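Local atomic coordinates of methylxanthine N3-demethylase NdmB (Pseudomonas putida, PDB entry 6ICL), a protein that removes the N3-methyl group of theobromine and related methylxanthines as formaldehyde, using oxygen and NADH, in bacterial caffeine degradation. Residues Cys140-Tyr144 and Asp145-Val149; Ala353-Gly356 and Arg357-Arg361; Val219-Asp223 and Gly224-Phe228. All blocks are in the same frame, centred on the assembly; numbering follows the deposited sequence.

Contact 1. Residues Cys140-Tyr144 and Asp145-Val149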
ATOM      1  N   CYS A 140      33.944   9.747 -20.018  1.00 36.28           N
ATOM      2  CA  CYS A 140      33.249   8.588 -19.483  1.00 39.38           C
ATOM      3  C   CYS A 140      34.130   7.379 -19.716  1.00 34.54           C
ATOM      4  O   CYS A 140      34.531   7.127 -20.850  1.00 43.79           O
ATOM      5  CB  CYS A 140      31.860   8.406 -20.154  1.00 33.98           C
ATOM      6  SG  CYS A 140      30.927   6.944 -19.581  1.00 40.90           S
ATOM      7  N   GLU A 141      34.457   6.662 -18.644  1.00 39.39           N
ATOM      8  CA  GLU A 141      35.340   5.505 -18.725  1.00 41.59           C
ATOM      9  C   GLU A 141      34.911   4.497 -17.673  1.00 38.34           C
ATOM     10  O   GLU A 141      34.476   4.876 -16.585  1.00 41.11           O
ATOM     11  CB  GLU A 141      36.827   5.867 -18.490  1.00 41.73           C
ATOM     12  CG  GLU A 141      37.434   6.932 -19.437  1.00 49.08           C
ATOM     13  CD  GLU A 141      37.480   6.506 -20.925  1.00 55.95           C
ATOM     14  OE1 GLU A 141      37.244   5.308 -21.223  1.00 55.14           O
ATOM     15  OE2 GLU A 141      37.724   7.384 -21.797  1.00 58.56           O
ATOM     16  N   VAL A 142      35.054   3.217 -17.998  1.00 35.37           N
ATOM     17  CA  VAL A 142      34.781   2.132 -17.060  1.00 38.15           C
ATOM     18  C   VAL A 142      36.083   1.751 -16.360  1.00 38.77           C
ATOM     19  O   VAL A 142      37.080   1.429 -17.012  1.00 37.52           O
ATOM     20  CB  VAL A 142      34.162   0.920 -17.780  1.00 40.00           C
ATOM     21  CG1 VAL A 142      33.986  -0.258 -16.807  1.00 38.07           C
ATOM     22  CG2 VAL A 142      32.816   1.289 -18.387  1.00 37.00           C
ATOM     23  N   LYS A 143      36.086   1.774 -15.033  1.00 37.69           N
ATOM     24  CA  LYS A 143      37.261   1.310 -14.310  1.00 36.82           C
ATOM     25  C   LYS A 143      36.799   0.648 -13.028  1.00 37.59           C
ATOM     26  O   LYS A 143      35.896   1.148 -12.362  1.00 37.03           O
ATOM     27  CB  LYS A 143      38.232   2.457 -14.007  1.00 41.85           C
ATOM     28  CG  LYS A 143      39.644   1.982 -13.610  1.00 39.46           C
ATOM     29  CD  LYS A 143      40.609   3.153 -13.525  1.00 38.67           C
ATOM     30  CE  LYS A 143      42.034   2.681 -13.256  1.00 45.70           C
ATOM     31  NZ  LYS A 143      42.961   3.863 -13.302  1.00 48.06           N
ATOM     32  N   TYR A 144      37.407  -0.488 -12.705  1.00 35.29           N
ATOM     33  CA  TYR A 144      37.004  -1.323 -11.575  1.00 37.36           C
ATOM     34  C   TYR A 144      35.537  -1.752 -11.679  1.00 39.54           C
ATOM     35  O   TYR A 144      34.850  -1.893 -10.656  1.00 36.22           O
ATOM     36  CB  TYR A 144      37.234  -0.640 -10.220  1.00 38.08           C
ATOM     37  CG  TYR A 144      38.414   0.303 -10.110  1.00 40.04           C
ATOM     38  CD1 TYR A 144      39.730  -0.139 -10.294  1.00 38.69           C
ATOM     39  CD2 TYR A 144      38.209   1.640  -9.785  1.00 37.97           C
ATOM     40  CE1 TYR A 144      40.816   0.737 -10.148  1.00 40.88           C
ATOM     41  CE2 TYR A 144      39.274   2.517  -9.656  1.00 39.34           C
ATOM     42  CZ  TYR A 144      40.574   2.070  -9.833  1.00 41.64           C
ATOM     43  OH  TYR A 144      41.607   2.977  -9.673  1.00 38.68           O
ATOM     44  N   ASP A 145      35.056  -1.950 -12.907  1.00 35.88           N
ATOM     45  CA  ASP A 145      33.668  -2.337 -13.175  1.00 38.37           C
ATOM     46  C   ASP A 145      32.689  -1.295 -12.652  1.00 37.27           C
ATOM     47  O   ASP A 145      31.578  -1.618 -12.219  1.00 36.56           O
ATOM     48  CB  ASP A 145      33.353  -3.728 -12.615  1.00 36.55           C
ATOM     49  CG  ASP A 145      34.099  -4.833 -13.373  1.00 46.72           C
ATOM     50  OD1 ASP A 145      34.476  -4.592 -14.551  1.00 44.14           O
ATOM     51  OD2 ASP A 145      34.315  -5.926 -12.793  1.00 50.53           O
ATOM     52  N   ILE A 146      33.101  -0.032 -12.714  1.00 36.53           N
ATOM     53  CA  ILE A 146      32.261   1.100 -12.360  1.00 35.25           C
ATOM     54  C   ILE A 146      32.319   2.107 -13.497  1.00 35.35           C
ATOM     55  O   ILE A 146      33.361   2.247 -14.145  1.00 32.58           O
ATOM     56  CB  ILE A 146      32.719   1.712 -11.022  1.00 34.99           C
ATOM     57  CG1 ILE A 146      32.289   0.789  -9.873  1.00 34.45           C
ATOM     58  CG2 ILE A 146      32.172   3.123 -10.860  1.00 32.68           C
ATOM     59  CD1 ILE A 146      32.805   1.220  -8.494  1.00 34.49           C
ATOM     60  N   VAL A 147      31.197   2.777 -13.772  1.00 33.81           N
ATOM     61  CA  VAL A 147      31.131   3.815 -14.797  1.00 32.62           C
ATOM     62  C   VAL A 147      31.418   5.180 -14.175  1.00 36.17           C
ATOM     63  O   VAL A 147      30.695   5.631 -13.277  1.00 35.22           O
ATOM     64  CB  VAL A 147      29.762   3.819 -15.490  1.00 33.59           C
ATOM     65  CG1 VAL A 147      29.748   4.842 -16.632  1.00 29.44           C
ATOM     66  CG2 VAL A 147      29.420   2.419 -15.995  1.00 33.74           C
ATOM     67  N   TRP A 148      32.452   5.853 -14.686  1.00 35.37           N
ATOM     68  CA  TRP A 148      32.916   7.148 -14.200  1.00 31.81           C
ATOM     69  C   TRP A 148      32.646   8.211 -15.246  1.00 32.69           C
ATOM     70  O   TRP A 148      32.804   7.973 -16.449  1.00 35.74           O
ATOM     71  CB  TRP A 148      34.422   7.119 -13.909  1.00 34.17           C
ATOM     72  CG  TRP A 148      34.804   6.105 -12.931  1.00 31.02           C
ATOM     73  CD1 TRP A 148      35.093   4.787 -13.170  1.00 34.70           C
ATOM     74  CD2 TRP A 148      34.921   6.296 -11.528  1.00 31.93           C
ATOM     75  NE1 TRP A 148      35.401   4.148 -11.993  1.00 32.15           N
ATOM     76  CE2 TRP A 148      35.302   5.058 -10.967  1.00 32.11           C
ATOM     77  CE3 TRP A 148      34.752   7.402 -10.684  1.00 31.99           C
ATOM     78  CZ2 TRP A 148      35.500   4.892  -9.601  1.00 32.07           C
ATOM     79  CZ3 TRP A 148      34.962   7.242  -9.338  1.00 30.88           C
ATOM     80  CH2 TRP A 148      35.331   5.995  -8.802  1.00 30.29           C
ATOM     81  N   VAL A 149      32.255   9.385 -14.792  1.00 33.65           N
ATOM     82  CA  VAL A 149      31.993  10.516 -15.661  1.00 31.77           C
ATOM     83  C   VAL A 149      32.701  11.736 -15.083  1.00 36.52           C
ATOM     84  O   VAL A 149      32.697  11.956 -13.868  1.00 35.67           O
ATOM     85  CB  VAL A 149      30.480  10.800 -15.806  1.00 33.66           C
ATOM     86  CG1 VAL A 149      30.245  12.037 -16.679  1.00 33.76           C
ATOM     87  CG2 VAL A 149      29.728   9.579 -16.360  1.00 32.85           C
TER
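W148 reaches back along the strand pair to K143: its indole NE1 donates to K143 O at 3.1 Å with an N-H...O angle of 160°, and the oxygen lies almost in the ring plane. The same oxygen also accepts I146 N, from the opposite face of its carbonyl plane and well above that plane, so two donors grip one carbonyl. With CG anti to its own carbonyl carbon (chi1 -58°), W148 lays its ring alongside the other strand, where E141 O sits at the ring edge, 3.5 Å from W148 CD1. I146 CG2 packs against one indole face, offset toward the rim. W148 CZ2 then approaches the edge of the Y144 ring, 4.2 Å from Y144 CD2, while K143 CG sits over the centre of one face of that ring, 3.7 Å above its plane.

These residues form a beta hairpin closed by a type I' turn, with Y144 and D145 both at positive phi. Its strands belong to the antiparallel sheet of the Rieske domain. E141 and W148 form a hydrogen-bonded pair: W148 N meets E141 O at 2.9 Å, and E141 N returns the bond to W148 O. On the other face lie C140, V142, V147 and V149, where C140 SG touches V147 CG1 at 3.8 Å. V142 CG2 meets V147 CG2 more distantly, at 4.3 Å.

Further out, Y144 OH is bonded to both P161 O and L163 N, which fixes the far end of the ring beside the turn. C140 and V149 rest on A77 of strand 74-79, and V147 bonds through its backbone to V40 and C41 of strand 37-42. I146 touches F288 and I290 of strand 284-294, in the neighbouring sheet, and Y144 also touches I290.

Contact 2. Residues Ala353-Gly356 and Arg357-Arg361; sequences AVEG and REAFR
A353 and F360 make the tight, buried side of this helix junction: A353 CB presses on F360 CD1 at 3.7 Å, meeting the ring obliquely. F360 carries CG anti to the backbone N (chi1 -174°), which brings CD1 up against both CB and CA of A353. At the root of the side chain, F360 CB lies 3.6 Å from G356 O, and F360 N donates to that same oxygen at 3.1 Å. The bond is nearly straight and meets the carbonyl almost end-on. Enclosing this side, the rings of H35 and F155 meet the F360 ring, and A353 touches Y32.

G356 is the one-residue junction between helix 337-355 and helix 357-365. It is the first residue to leave helical angles after the first helix, and it is also the N-cap of the second. Its carbonyl therefore opens the hydrogen-bond ladder of the new helix, which R361 N carries on by bonding to R357 O. At phi 146° and psi -176° a CB would be jammed against the carbonyl O of E355 and would clash with R357 N, so these angles suit a residue without a side chain.

A second close contact is more exposed: E355 CB meets A359 CB at 3.6 Å, and E355 OE1 comes to 3.7 Å from A359 CB. The loose side begins with the arginines and E358. R357 extends away from the junction, and its side chain touches F155. E358 OE1 and R361 NE form only a long salt bridge of 3.6 Å, and R361 NH1 is bonded to F155 O.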
ATOM      1  N   ALA A 353      38.829  26.781  -8.132  1.00 50.51           N
ATOM      2  CA  ALA A 353      38.139  26.557  -9.393  1.00 48.71           C
ATOM      3  C   ALA A 353      37.477  27.833  -9.872  1.00 50.62           C
ATOM      4  O   ALA A 353      37.457  28.116 -11.072  1.00 50.65           O
ATOM      5  CB  ALA A 353      37.111  25.434  -9.244  1.00 46.95           C
ATOM      6  N   VAL A 354      36.935  28.621  -8.943  1.00 52.78           N
ATOM      7  CA  VAL A 354      36.380  29.913  -9.313  1.00 53.90           C
ATOM      8  C   VAL A 354      37.467  30.844  -9.839  1.00 55.34           C
ATOM      9  O   VAL A 354      37.205  31.691 -10.700  1.00 57.51           O
ATOM     10  CB  VAL A 354      35.649  30.516  -8.106  1.00 53.08           C
ATOM     11  CG1 VAL A 354      34.987  31.820  -8.478  1.00 58.98           C
ATOM     12  CG2 VAL A 354      34.623  29.529  -7.581  1.00 58.50           C
ATOM     13  N   GLU A 355      38.702  30.702  -9.350  1.00 57.13           N
ATOM     14  CA  GLU A 355      39.784  31.597  -9.761  1.00 57.56           C
ATOM     15  C   GLU A 355      40.256  31.305 -11.176  1.00 57.35           C
ATOM     16  O   GLU A 355      40.528  32.230 -11.947  1.00 63.64           O
ATOM     17  CB  GLU A 355      40.964  31.500  -8.794  1.00 56.39           C
ATOM     18  CG  GLU A 355      40.798  32.327  -7.515  1.00 62.69           C
ATOM     19  CD  GLU A 355      42.115  32.549  -6.767  1.00 75.29           C
ATOM     20  OE1 GLU A 355      43.200  32.478  -7.399  1.00 69.56           O
ATOM     21  OE2 GLU A 355      42.060  32.796  -5.539  1.00 81.41           O
ATOM     22  N   GLY A 356      40.385  30.045 -11.535  1.00 58.65           N
ATOM     23  CA  GLY A 356      40.711  29.710 -12.897  1.00 50.22           C
ATOM     24  C   GLY A 356      41.574  28.484 -12.963  1.00 55.76           C
ATOM     25  O   GLY A 356      41.872  27.845 -11.950  1.00 56.55           O
ATOM     26  N   ARG A 357      41.985  28.177 -14.192  1.00 53.33           N
ATOM     27  CA  ARG A 357      42.649  26.911 -14.470  1.00 55.93           C
ATOM     28  C   ARG A 357      43.899  26.740 -13.613  1.00 59.60           C
ATOM     29  O   ARG A 357      44.094  25.698 -12.972  1.00 58.51           O
ATOM     30  CB  ARG A 357      42.987  26.820 -15.962  1.00 54.94           C
ATOM     31  CG  ARG A 357      43.647  25.506 -16.328  1.00 59.85           C
ATOM     32  CD  ARG A 357      44.026  25.383 -17.796  1.00 60.54           C
ATOM     33  NE  ARG A 357      45.004  24.306 -17.927  1.00 63.34           N
ATOM     34  CZ  ARG A 357      45.050  23.446 -18.938  1.00 65.92           C
ATOM     35  NH1 ARG A 357      44.165  23.536 -19.924  1.00 74.94           N
ATOM     36  NH2 ARG A 357      45.974  22.488 -18.960  1.00 68.27           N
ATOM     37  N   GLU A 358      44.757  27.757 -13.576  1.00 61.80           N
ATOM     38  CA  GLU A 358      46.042  27.580 -12.913  1.00 61.42           C
ATOM     39  C   GLU A 358      45.873  27.481 -11.402  1.00 52.46           C
ATOM     40  O   GLU A 358      46.552  26.681 -10.750  1.00 56.01           O
ATOM     41  CB  GLU A 358      46.997  28.713 -13.301  1.00 67.20           C
ATOM     42  CG  GLU A 358      48.237  28.224 -14.060  1.00 72.14           C
ATOM     43  CD  GLU A 358      47.924  27.112 -15.078  1.00 77.96           C
ATOM     44  OE1 GLU A 358      48.435  25.973 -14.902  1.00 78.89           O
ATOM     45  OE2 GLU A 358      47.159  27.371 -16.041  1.00 76.64           O
ATOM     46  N   ALA A 359      44.963  28.263 -10.827  1.00 51.37           N
ATOM     47  CA  ALA A 359      44.707  28.150  -9.392  1.00 52.94           C
ATOM     48  C   ALA A 359      44.245  26.741  -9.026  1.00 54.93           C
ATOM     49  O   ALA A 359      44.764  26.118  -8.087  1.00 53.26           O
ATOM     50  CB  ALA A 359      43.667  29.183  -8.969  1.00 50.69           C
ATOM     51  N   PHE A 360      43.284  26.212  -9.785  1.00 57.14           N
ATOM     52  CA  PHE A 360      42.772  24.871  -9.524  1.00 50.41           C
ATOM     53  C   PHE A 360      43.870  23.825  -9.648  1.00 50.15           C
ATOM     54  O   PHE A 360      44.048  22.985  -8.756  1.00 49.48           O
ATOM     55  CB  PHE A 360      41.626  24.560 -10.488  1.00 49.57           C
ATOM     56  CG  PHE A 360      40.940  23.250 -10.211  1.00 48.00           C
ATOM     57  CD1 PHE A 360      40.054  23.133  -9.155  1.00 46.29           C
ATOM     58  CD2 PHE A 360      41.183  22.143 -11.002  1.00 45.36           C
ATOM     59  CE1 PHE A 360      39.412  21.933  -8.893  1.00 45.96           C
ATOM     60  CE2 PHE A 360      40.540  20.935 -10.752  1.00 45.70           C
ATOM     61  CZ  PHE A 360      39.658  20.835  -9.690  1.00 44.77           C
ATOM     62  N   ARG A 361      44.616  23.853 -10.761  1.00 51.58           N
ATOM     63  CA  ARG A 361      45.642  22.837 -10.976  1.00 51.42           C
ATOM     64  C   ARG A 361      46.668  22.849  -9.853  1.00 55.30           C
ATOM     65  O   ARG A 361      47.172  21.790  -9.447  1.00 54.83           O
ATOM     66  CB  ARG A 361      46.328  23.045 -12.328  1.00 56.40           C
ATOM     67  CG  ARG A 361      45.422  22.855 -13.544  1.00 59.33           C
ATOM     68  CD  ARG A 361      46.148  23.173 -14.858  1.00 57.96           C
ATOM     69  NE  ARG A 361      47.423  22.475 -14.970  1.00 56.09           N
ATOM     70  CZ  ARG A 361      47.583  21.287 -15.542  1.00 60.56           C
ATOM     71  NH1 ARG A 361      46.539  20.651 -16.061  1.00 63.08           N
ATOM     72  NH2 ARG A 361      48.787  20.731 -15.586  1.00 54.44           N
TER

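Contact 3. Residues Val219-Asp223 and Gly224-Phe228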
ATOM      1  N   VAL A 219      48.759  13.710   8.048  1.00 52.20           N
ATOM      2  CA  VAL A 219      47.888  13.812   6.890  1.00 51.02           C
ATOM      3  C   VAL A 219      48.654  14.516   5.788  1.00 50.96           C
ATOM      4  O   VAL A 219      49.026  15.688   5.936  1.00 54.31           O
ATOM      5  CB  VAL A 219      46.594  14.568   7.221  1.00 52.08           C
ATOM      6  CG1 VAL A 219      45.703  14.608   5.993  1.00 46.81           C
ATOM      7  CG2 VAL A 219      45.887  13.923   8.420  1.00 48.02           C
ATOM      8  N   ASN A 220      48.880  13.812   4.683  1.00 42.83           N
ATOM      9  CA  ASN A 220      49.553  14.370   3.523  1.00 48.98           C
ATOM     10  C   ASN A 220      48.582  14.579   2.370  1.00 52.53           C
ATOM     11  O   ASN A 220      47.575  13.873   2.244  1.00 49.47           O
ATOM     12  CB  ASN A 220      50.672  13.449   3.041  1.00 48.35           C
ATOM     13  CG  ASN A 220      51.687  13.155   4.125  1.00 53.54           C
ATOM     14  OD1 ASN A 220      51.864  13.940   5.058  1.00 49.43           O
ATOM     15  ND2 ASN A 220      52.364  12.019   4.004  1.00 53.29           N
ATOM     16  N   ARG A 221      48.913  15.549   1.520  1.00 46.68           N
ATOM     17  CA  ARG A 221      48.344  15.693   0.187  1.00 45.28           C
ATOM     18  C   ARG A 221      49.394  15.235  -0.817  1.00 53.32           C
ATOM     19  O   ARG A 221      50.470  15.837  -0.908  1.00 52.83           O
ATOM     20  CB  ARG A 221      47.947  17.141  -0.092  1.00 45.01           C
ATOM     21  CG  ARG A 221      46.961  17.767   0.893  1.00 41.39           C
ATOM     22  CD  ARG A 221      46.552  19.112   0.335  1.00 39.62           C
ATOM     23  NE  ARG A 221      45.737  19.924   1.229  1.00 40.66           N
ATOM     24  CZ  ARG A 221      45.372  21.165   0.920  1.00 41.65           C
ATOM     25  NH1 ARG A 221      45.769  21.693  -0.232  1.00 44.67           N
ATOM     26  NH2 ARG A 221      44.621  21.877   1.741  1.00 41.72           N
ATOM     27  N   VAL A 222      49.096  14.169  -1.560  1.00 49.14           N
ATOM     28  CA  VAL A 222      50.030  13.556  -2.496  1.00 47.95           C
ATOM     29  C   VAL A 222      49.266  13.242  -3.781  1.00 49.11           C
ATOM     30  O   VAL A 222      48.381  12.376  -3.784  1.00 49.70           O
ATOM     31  CB  VAL A 222      50.659  12.282  -1.915  1.00 47.21           C
ATOM     32  CG1 VAL A 222      51.593  11.659  -2.925  1.00 48.49           C
ATOM     33  CG2 VAL A 222      51.363  12.573  -0.600  1.00 49.59           C
ATOM     34  N   ASP A 223      49.592  13.947  -4.863  1.00 48.73           N
ATOM     35  CA  ASP A 223      49.084  13.633  -6.199  1.00 50.90           C
ATOM     36  C   ASP A 223      47.551  13.531  -6.228  1.00 51.31           C
ATOM     37  O   ASP A 223      46.986  12.553  -6.722  1.00 48.29           O
ATOM     38  CB  ASP A 223      49.714  12.333  -6.721  1.00 47.38           C
ATOM     39  CG  ASP A 223      51.248  12.384  -6.771  1.00 55.18           C
ATOM     40  OD1 ASP A 223      51.797  13.443  -7.111  1.00 55.15           O
ATOM     41  OD2 ASP A 223      51.902  11.352  -6.490  1.00 55.95           O
ATOM     42  N   GLY A 224      46.875  14.548  -5.696  1.00 50.70           N
ATOM     43  CA  GLY A 224      45.419  14.564  -5.715  1.00 48.14           C
ATOM     44  C   GLY A 224      44.734  13.717  -4.659  1.00 47.01           C
ATOM     45  O   GLY A 224      43.502  13.592  -4.692  1.00 46.68           O
ATOM     46  N   GLU A 225      45.483  13.138  -3.720  1.00 45.53           N
ATOM     47  CA  GLU A 225      44.952  12.247  -2.698  1.00 38.23           C
ATOM     48  C   GLU A 225      45.234  12.811  -1.310  1.00 46.84           C
ATOM     49  O   GLU A 225      46.311  13.365  -1.068  1.00 44.35           O
ATOM     50  CB  GLU A 225      45.583  10.853  -2.793  1.00 40.62           C
ATOM     51  CG  GLU A 225      45.625  10.242  -4.202  1.00 44.86           C
ATOM     52  CD  GLU A 225      46.155   8.809  -4.192  1.00 44.84           C
ATOM     53  OE1 GLU A 225      46.561   8.316  -3.111  1.00 43.36           O
ATOM     54  OE2 GLU A 225      46.159   8.169  -5.265  1.00 42.60           O
ATOM     55  N   LEU A 226      44.276  12.669  -0.395  1.00 41.49           N
ATOM     56  CA  LEU A 226      44.596  12.703   1.029  1.00 42.34           C
ATOM     57  C   LEU A 226      45.163  11.350   1.436  1.00 47.22           C
ATOM     58  O   LEU A 226      44.570  10.307   1.138  1.00 45.20           O
ATOM     59  CB  LEU A 226      43.368  13.023   1.879  1.00 42.50           C
ATOM     60  CG  LEU A 226      43.040  14.486   2.154  1.00 47.76           C
ATOM     61  CD1 LEU A 226      41.783  14.576   2.993  1.00 42.83           C
ATOM     62  CD2 LEU A 226      44.221  15.195   2.850  1.00 42.18           C
ATOM     63  N   GLN A 227      46.325  11.360   2.095  1.00 41.56           N
ATOM     64  CA  GLN A 227      46.972  10.134   2.524  1.00 41.87           C
ATOM     65  C   GLN A 227      47.287  10.226   4.006  1.00 49.20           C
ATOM     66  O   GLN A 227      47.890  11.204   4.465  1.00 49.05           O
ATOM     67  CB  GLN A 227      48.236   9.863   1.713  1.00 46.52           C
ATOM     68  CG  GLN A 227      47.959   9.689   0.242  1.00 44.08           C
ATOM     69  CD  GLN A 227      49.184   9.251  -0.527  1.00 49.84           C
ATOM     70  OE1 GLN A 227      50.287   9.218   0.017  1.00 51.29           O
ATOM     71  NE2 GLN A 227      48.996   8.904  -1.801  1.00 42.79           N
ATOM     72  N   PHE A 228      46.846   9.223   4.752  1.00 43.31           N
ATOM     73  CA  PHE A 228      47.142   9.155   6.166  1.00 42.72           C
ATOM     74  C   PHE A 228      47.138   7.694   6.566  1.00 46.83           C
ATOM     75  O   PHE A 228      46.601   6.832   5.862  1.00 46.27           O
ATOM     76  CB  PHE A 228      46.148   9.968   7.010  1.00 44.39           C
ATOM     77  CG  PHE A 228      44.701   9.794   6.599  1.00 44.25           C
ATOM     78  CD1 PHE A 228      44.175  10.510   5.537  1.00 42.81           C
ATOM     79  CD2 PHE A 228      43.872   8.917   7.280  1.00 46.11           C
ATOM     80  CE1 PHE A 228      42.846  10.356   5.158  1.00 41.67           C
ATOM     81  CE2 PHE A 228      42.532   8.758   6.899  1.00 45.49           C
ATOM     82  CZ  PHE A 228      42.029   9.478   5.847  1.00 39.74           C
TER
HETATM   83  O   HOH W   1      51.590   9.633   2.602  1.00 47.47           O
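V222 covers one face of the Q227 amide, its CB 3.6 Å from Q227 CD, the two side chains crossing at about a right angle. Q227 NE2 donates to E225 OE1 at 2.8 Å. That oxygen, also in a salt bridge with R251 NE, lies near the amide plane but is met from above its own carboxylate plane. Q227 OE1 accepts from a water, which accepts from N220 ND2, both at 2.9 Å. The amide is held at both polar atoms, with V222 CB over its carbon and the methyls CG1 and CG2 beside NE2 and OE1. The F228 ring stacks on Y250, with V219 CG1 oblique to it.

The backbone is a beta hairpin turning at D223-G224 in a type I' turn, both residues at positive phi. It forms the edge of the C-terminal domain's antiparallel sheet, within this chain. N220 and Q227 make a hydrogen-bonded pair, N220 N reaching Q227 O at 2.8 Å, nearly straight (174°). E225 N closes the turn on V222 O at 3.0 Å, standing well above that carbonyl plane, and V222 N returns the bond to E225 O.

V219, R221, L226 and F228 occupy the other face. L226 CG, anti to its carbonyl carbon (chi1 -88°), turns the side-chain end toward the other strand, where CD2 crosses V219 CG1 obliquely at 3.5 Å. Beyond runs helix 337-355: L226 touches W345, and R221 makes a cation-pi contact with W345 and a salt bridge to E348. From the C-terminal tail, E370 N bonds to N220 OD1 and V368 to the R221 backbone.

From the N terminus the order is contact 1, contact 3, contact 2; each is local and closes before the next opens, and none nests or crosses. Contact 1 closes a hairpin in the Rieske sheet, its turn end facing strand 284-294 of the C-terminal sheet. Contact 3 closes a hairpin at the far border of that second sheet, about 23 Å from contact 1 between centres. Contact 2 joins helix 337-355 to helix 357-365. Helix 337-355 ties the last two: it packs against the V219, L226 and F228 side of 219-228 and ends at G356, and the chain beyond helix 357-365 returns to bond with strand 219-222.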